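Local coordinates for protein protease 2A (Rhinovirus C, PDB 5X45) that probably acts as a cysteine protease of the chymotrypsin-like fold that cleaves the viral polyprotein during rhinovirus infection, at residues V74-D77 against W78-I81; G85-P88 against K89-Q92. All blocks are in the same frame, centred on the assembly; numbering follows the deposited sequence.

Contact 1. Residues V74-D77 against W78-I81; sequences VSHD and WYEI
Between His-76 and Trp-78 the backbone turns a corner at Asp-77. His-76 and Trp-78 are extended, but Asp-77 takes helix-like angles (phi -59°). The chain thus leaves one sheet and enters another without a long loop. Residues 74-76 lie on the long strand 67-76 of the six-stranded barrel, and 78-81 pair antiparallel with strand 90-93. Backbone bonds to Asn-94, from Asp-77, and to Gln-92, from Tyr-79, tie the corner to the neighbouring strand 90-93 and the residue after it.

The bend puts His-76 and Tyr-79 beside each other. Their rings form an edge-to-face pair, tilted from a right angle, with the edge of Tyr-79 turned to the face of His-76. The centroids are 5.7 Å apart and the planes meet at 56°. CD1 of Tyr-79 lies over the imidazole, 4.4 Å from His-76 CG. Tyr-79 CG is nearly anti to its own backbone N (chi1 -161°), which sets the phenol beside the His-76 ring. Another edge of this phenol takes CD1 of Ile-81 in its plane, 3.9 Å from Tyr-79 CD2. On the histidine, CB rests 3.8 Å from Trp-78 O. Trp-78 directs its indole elsewhere, onto Ile-91 and Tyr-93 of strand 90-93. Asp-77 meets the indole through carbon, with CB 4.2 Å from Trp-78 CD1.

Side-chain hydrogen bonds and salt bridges do not link the two segments. The corner is probably held mainly by backbone pairing to the neighbouring strand, since the side chains bring only rings and carbon to this partly solvent-exposed surface.

Contact 2. Residues G85-P88 against K89-Q92; sequences GYYP and KHIQ
His-90 folds back over the loop before it and meets both Tyr-87 and the carbonyl of Pro-88, the latter at its ring edge. The imidazole and the phenol cross obliquely, neither stacked nor T-shaped. Their planes meet at 69° and the centroids are 5.0 Å apart. His-90 CE1 does the touching: it is 3.6 Å from Tyr-87 CD2 and 3.7 Å from Tyr-87 CB.

In His-90, CG sits between the backbone N and the carbonyl carbon (chi1 69°). This turns ND1 back to Pro-88, where it donates to the carbonyl O at 2.8 Å. The N-H...O angle is 150°, and the oxygen is tilted somewhat from the ring plane. The other ring nitrogen, NE2, accepts an almost straight bond of 2.9 Å from Gln-92 NE2, with the donor close to both the ring and amide planes. The two bonds together fix the rotation of the imidazole, and they fit a neutral ring protonated at ND1.

These residues form the end of the loop from strand 78-81 to strand 90-93, a two-stranded antiparallel hairpin beside the barrel. As in related 2A proteases, the loop probably borders the substrate cleft. Tyr-86 stacks on His-20 and touches Cys-107, while Tyr-87 OH bonds to Asp-36 OD1; these three partners are consistent with the His-Asp-Cys catalytic triad of a chymotrypsin-like cysteine protease.

The carbonyl of the Gln-92 amide, OE1, is bonded to Thr-122 OG1, so a second residue sets the amide that meets His-90. The lysine chain of Lys-89 is extended, and its NZ makes a salt bridge with Glu-80.

Both contacts lie at the surface, and neither has a buried residue among those that touch. They lie on the two arms of one hairpin. Contact 1 is at its base, where the barrel strand 67-76 bends into strand 78-81. Contact 2 is at its far end, where the loop enters strand 90-93. The strands pair directly: Ile-81 N lies 2.8 Å from His-90 O, and Tyr-79 N 2.9 Å from Gln-92 O, both probable hydrogen bonds. Their chemistry differs. Segments 74-77 and 78-81 meet through rings and carbon, whereas segments 85-88 and 89-92 add a histidine-to-carbonyl bond.

Contact 1. Residues V74-D77 against W78-I81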
ATOM      1  N   VAL A  74      10.971  -7.943   3.313  1.00 38.41           N
ATOM      2  CA  VAL A  74      10.684  -9.144   4.075  1.00 39.70           C
ATOM      3  C   VAL A  74       9.224  -9.107   4.541  1.00 36.89           C
ATOM      4  O   VAL A  74       8.710  -8.041   4.886  1.00 38.09           O
ATOM      5  CB  VAL A  74      11.602  -9.281   5.291  1.00 40.85           C
ATOM      6  CG1 VAL A  74      11.452 -10.671   5.868  1.00 50.75           C
ATOM      7  CG2 VAL A  74      13.035  -9.079   4.880  1.00 38.16           C
ATOM      8  N   SER A  75       8.553 -10.256   4.509  1.00 35.42           N
ATOM      9  CA  SER A  75       7.192 -10.379   5.035  1.00 31.02           C
ATOM     10  C   SER A  75       7.090 -10.469   6.561  1.00 31.94           C
ATOM     11  O   SER A  75       7.874 -11.157   7.216  1.00 33.70           O
ATOM     12  CB  SER A  75       6.512 -11.612   4.443  1.00 32.09           C
ATOM     13  OG  SER A  75       6.256 -11.442   3.064  1.00 44.86           O
ATOM     14  N   HIS A  76       6.099  -9.773   7.108  1.00 32.13           N
ATOM     15  CA  HIS A  76       5.733  -9.887   8.514  1.00 31.94           C
ATOM     16  C   HIS A  76       4.235 -10.146   8.588  1.00 31.87           C
ATOM     17  O   HIS A  76       3.447  -9.406   8.003  1.00 31.32           O
ATOM     18  CB  HIS A  76       6.070  -8.625   9.307  1.00 31.28           C
ATOM     19  CG  HIS A  76       7.516  -8.470   9.609  1.00 31.99           C
ATOM     20  ND1 HIS A  76       8.413  -7.902   8.726  1.00 38.29           N
ATOM     21  CD2 HIS A  76       8.251  -8.851  10.687  1.00 33.71           C
ATOM     22  CE1 HIS A  76       9.622  -7.908   9.255  1.00 38.30           C
ATOM     23  NE2 HIS A  76       9.546  -8.486  10.447  1.00 33.95           N
ATOM     24  N   ASP A  77       3.845 -11.182   9.314  1.00 29.04           N
ATOM     25  CA  ASP A  77       2.432 -11.471   9.530  1.00 29.17           C
ATOM     26  C   ASP A  77       1.734 -10.295  10.206  1.00 28.32           C
ATOM     27  O   ASP A  77       0.622  -9.937   9.842  1.00 29.02           O
ATOM     28  CB  ASP A  77       2.261 -12.736  10.369  1.00 31.42           C
ATOM     29  CG  ASP A  77       2.328 -14.007   9.532  1.00 70.90           C
ATOM     30  OD1 ASP A  77       2.419 -13.904   8.287  1.00 67.57           O
ATOM     31  OD2 ASP A  77       2.286 -15.115  10.118  1.00 77.23           O
ATOM     32  N   TRP A  78       2.403  -9.673  11.167  1.00 28.67           N
ATOM     33  CA  TRP A  78       1.865  -8.471  11.772  1.00 28.31           C
ATOM     34  C   TRP A  78       2.967  -7.556  12.250  1.00 28.62           C
ATOM     35  O   TRP A  78       4.100  -7.990  12.436  1.00 30.77           O
ATOM     36  CB  TRP A  78       0.904  -8.819  12.925  1.00 29.68           C
ATOM     37  CG  TRP A  78       1.470  -9.685  14.033  1.00 31.59           C
ATOM     38  CD1 TRP A  78       1.401 -11.037  14.116  1.00 32.86           C
ATOM     39  CD2 TRP A  78       2.154  -9.244  15.215  1.00 37.69           C
ATOM     40  NE1 TRP A  78       2.011 -11.476  15.263  1.00 42.72           N
ATOM     41  CE2 TRP A  78       2.477 -10.397  15.963  1.00 39.32           C
ATOM     42  CE3 TRP A  78       2.538  -7.990  15.708  1.00 33.07           C
ATOM     43  CZ2 TRP A  78       3.161 -10.339  17.181  1.00 36.84           C
ATOM     44  CZ3 TRP A  78       3.218  -7.932  16.916  1.00 35.16           C
ATOM     45  CH2 TRP A  78       3.525  -9.103  17.639  1.00 36.96           C
ATOM     46  N   TYR A  79       2.619  -6.292  12.464  1.00 28.37           N
ATOM     47  CA  TYR A  79       3.602  -5.258  12.744  1.00 29.02           C
ATOM     48  C   TYR A  79       2.991  -4.147  13.582  1.00 34.10           C
ATOM     49  O   TYR A  79       1.839  -3.766  13.358  1.00 30.55           O
ATOM     50  CB  TYR A  79       4.120  -4.703  11.413  1.00 27.71           C
ATOM     51  CG  TYR A  79       5.432  -3.961  11.428  1.00 34.73           C
ATOM     52  CD1 TYR A  79       6.636  -4.635  11.605  1.00 41.04           C
ATOM     53  CD2 TYR A  79       5.475  -2.587  11.202  1.00 39.54           C
ATOM     54  CE1 TYR A  79       7.845  -3.953  11.598  1.00 43.18           C
ATOM     55  CE2 TYR A  79       6.674  -1.898  11.184  1.00 35.56           C
ATOM     56  CZ  TYR A  79       7.854  -2.586  11.383  1.00 51.96           C
ATOM     57  OH  TYR A  79       9.048  -1.904  11.367  1.00 69.72           O
ATOM     58  N   GLU A  80       3.759  -3.627  14.539  1.00 35.61           N
ATOM     59  CA  GLU A  80       3.299  -2.524  15.388  1.00 40.14           C
ATOM     60  C   GLU A  80       3.507  -1.184  14.686  1.00 39.51           C
ATOM     61  O   GLU A  80       4.641  -0.788  14.410  1.00 39.34           O
ATOM     62  CB  GLU A  80       4.033  -2.525  16.729  1.00 38.73           C
ATOM     63  CG  GLU A  80       3.540  -1.490  17.735  1.00 51.01           C
ATOM     64  CD  GLU A  80       3.830  -1.887  19.184  1.00 67.11           C
ATOM     65  OE1 GLU A  80       4.436  -1.073  19.911  1.00 72.82           O
ATOM     66  OE2 GLU A  80       3.457  -3.003  19.604  1.00 73.84           O
ATOM     67  N   ILE A  81       2.409  -0.495  14.397  1.00 33.05           N
ATOM     68  CA  ILE A  81       2.477   0.841  13.822  1.00 33.56           C
ATOM     69  C   ILE A  81       2.421   1.871  14.938  1.00 36.61           C
ATOM     70  O   ILE A  81       1.514   1.834  15.782  1.00 37.67           O
ATOM     71  CB  ILE A  81       1.330   1.116  12.833  1.00 37.58           C
ATOM     72  CG1 ILE A  81       1.148  -0.045  11.849  1.00 39.83           C
ATOM     73  CG2 ILE A  81       1.569   2.439  12.106  1.00 37.33           C
ATOM     74  CD1 ILE A  81       2.349  -0.324  10.989  1.00 28.47           C
TER

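Contact 2. Residues G85-P88 against K89-Q92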
ATOM      1  N   GLY A  85      -1.457  10.556  13.389  1.00 64.21           N
ATOM      2  CA  GLY A  85      -2.433  11.607  13.611  1.00 72.80           C
ATOM      3  C   GLY A  85      -3.830  11.082  13.361  1.00 72.33           C
ATOM      4  O   GLY A  85      -4.805  11.546  13.959  1.00 64.07           O
ATOM      5  N   TYR A  86      -3.918  10.076  12.498  1.00 72.95           N
ATOM      6  CA  TYR A  86      -5.193   9.467  12.158  1.00 69.41           C
ATOM      7  C   TYR A  86      -5.465   8.175  12.947  1.00 67.83           C
ATOM      8  O   TYR A  86      -6.621   7.782  13.117  1.00 72.25           O
ATOM      9  CB  TYR A  86      -5.249   9.211  10.652  1.00 52.04           C
ATOM     10  CG  TYR A  86      -3.961   8.689  10.072  1.00 46.45           C
ATOM     11  CD1 TYR A  86      -3.676   7.328  10.095  1.00 55.63           C
ATOM     12  CD2 TYR A  86      -3.026   9.547   9.508  1.00 51.91           C
ATOM     13  CE1 TYR A  86      -2.500   6.826   9.557  1.00 59.26           C
ATOM     14  CE2 TYR A  86      -1.837   9.054   8.966  1.00 61.35           C
ATOM     15  CZ  TYR A  86      -1.582   7.688   8.995  1.00 57.53           C
ATOM     16  OH  TYR A  86      -0.412   7.177   8.472  1.00 47.67           O
ATOM     17  N   TYR A  87      -4.411   7.526  13.436  1.00 59.19           N
ATOM     18  CA  TYR A  87      -4.569   6.298  14.221  1.00 57.74           C
ATOM     19  C   TYR A  87      -3.753   6.359  15.495  1.00 59.88           C
ATOM     20  O   TYR A  87      -2.643   6.903  15.505  1.00 46.37           O
ATOM     21  CB  TYR A  87      -4.114   5.058  13.446  1.00 50.64           C
ATOM     22  CG  TYR A  87      -4.984   4.671  12.285  1.00 58.20           C
ATOM     23  CD1 TYR A  87      -6.369   4.785  12.349  1.00 53.97           C
ATOM     24  CD2 TYR A  87      -4.408   4.200  11.107  1.00 59.07           C
ATOM     25  CE1 TYR A  87      -7.157   4.437  11.270  1.00 56.75           C
ATOM     26  CE2 TYR A  87      -5.182   3.849  10.027  1.00 57.96           C
ATOM     27  CZ  TYR A  87      -6.554   3.969  10.109  1.00 62.00           C
ATOM     28  OH  TYR A  87      -7.317   3.616   9.022  1.00 67.07           O
ATOM     29  N   PRO A  88      -4.286   5.772  16.574  1.00 56.36           N
ATOM     30  CA  PRO A  88      -3.451   5.480  17.739  1.00 53.98           C
ATOM     31  C   PRO A  88      -2.482   4.346  17.408  1.00 52.51           C
ATOM     32  O   PRO A  88      -2.594   3.738  16.335  1.00 50.94           O
ATOM     33  CB  PRO A  88      -4.464   5.051  18.800  1.00 54.81           C
ATOM     34  CG  PRO A  88      -5.594   4.477  18.010  1.00 50.57           C
ATOM     35  CD  PRO A  88      -5.678   5.331  16.767  1.00 51.74           C
ATOM     36  N   LYS A  89      -1.533   4.089  18.301  1.00 45.70           N
ATOM     37  CA  LYS A  89      -0.637   2.949  18.166  1.00 54.93           C
ATOM     38  C   LYS A  89      -1.484   1.682  18.024  1.00 48.59           C
ATOM     39  O   LYS A  89      -2.386   1.448  18.833  1.00 42.76           O
ATOM     40  CB  LYS A  89       0.284   2.867  19.387  1.00 55.96           C
ATOM     41  CG  LYS A  89       0.836   1.487  19.712  1.00 58.08           C
ATOM     42  CD  LYS A  89       1.655   1.535  20.998  1.00 61.66           C
ATOM     43  CE  LYS A  89       2.058   0.146  21.467  1.00 66.11           C
ATOM     44  NZ  LYS A  89       3.319   0.138  22.270  1.00 67.73           N
ATOM     45  N   HIS A  90      -1.205   0.876  16.999  1.00 39.18           N
ATOM     46  CA  HIS A  90      -2.027  -0.303  16.703  1.00 36.77           C
ATOM     47  C   HIS A  90      -1.269  -1.345  15.890  1.00 36.97           C
ATOM     48  O   HIS A  90      -0.218  -1.054  15.319  1.00 35.15           O
ATOM     49  CB  HIS A  90      -3.284   0.096  15.937  1.00 36.44           C
ATOM     50  CG  HIS A  90      -3.003   0.571  14.547  1.00 36.08           C
ATOM     51  ND1 HIS A  90      -2.415   1.788  14.280  1.00 45.27           N
ATOM     52  CD2 HIS A  90      -3.209  -0.021  13.346  1.00 34.48           C
ATOM     53  CE1 HIS A  90      -2.274   1.929  12.973  1.00 43.66           C
ATOM     54  NE2 HIS A  90      -2.749   0.848  12.384  1.00 36.75           N
ATOM     55  N   ILE A  91      -1.819  -2.556  15.836  1.00 35.13           N
ATOM     56  CA  ILE A  91      -1.235  -3.645  15.055  1.00 31.82           C
ATOM     57  C   ILE A  91      -1.836  -3.690  13.651  1.00 31.98           C
ATOM     58  O   ILE A  91      -3.043  -3.554  13.484  1.00 41.93           O
ATOM     59  CB  ILE A  91      -1.449  -5.021  15.727  1.00 32.88           C
ATOM     60  CG1 ILE A  91      -0.850  -5.056  17.141  1.00 34.57           C
ATOM     61  CG2 ILE A  91      -0.882  -6.134  14.856  1.00 31.21           C
ATOM     62  CD1 ILE A  91       0.547  -4.525  17.257  1.00 34.82           C
ATOM     63  N   GLN A  92      -0.987  -3.886  12.646  1.00 29.67           N
ATOM     64  CA  GLN A  92      -1.451  -4.138  11.290  1.00 33.94           C
ATOM     65  C   GLN A  92      -0.956  -5.506  10.814  1.00 26.52           C
ATOM     66  O   GLN A  92      -0.016  -6.062  11.372  1.00 26.94           O
ATOM     67  CB  GLN A  92      -0.998  -3.021  10.340  1.00 26.26           C
ATOM     68  CG  GLN A  92      -1.866  -1.765  10.436  1.00 36.14           C
ATOM     69  CD  GLN A  92      -1.626  -0.767   9.312  1.00 30.71           C
ATOM     70  OE1 GLN A  92      -1.206  -1.132   8.212  1.00 32.34           O
ATOM     71  NE2 GLN A  92      -1.916   0.501   9.581  1.00 27.92           N
TER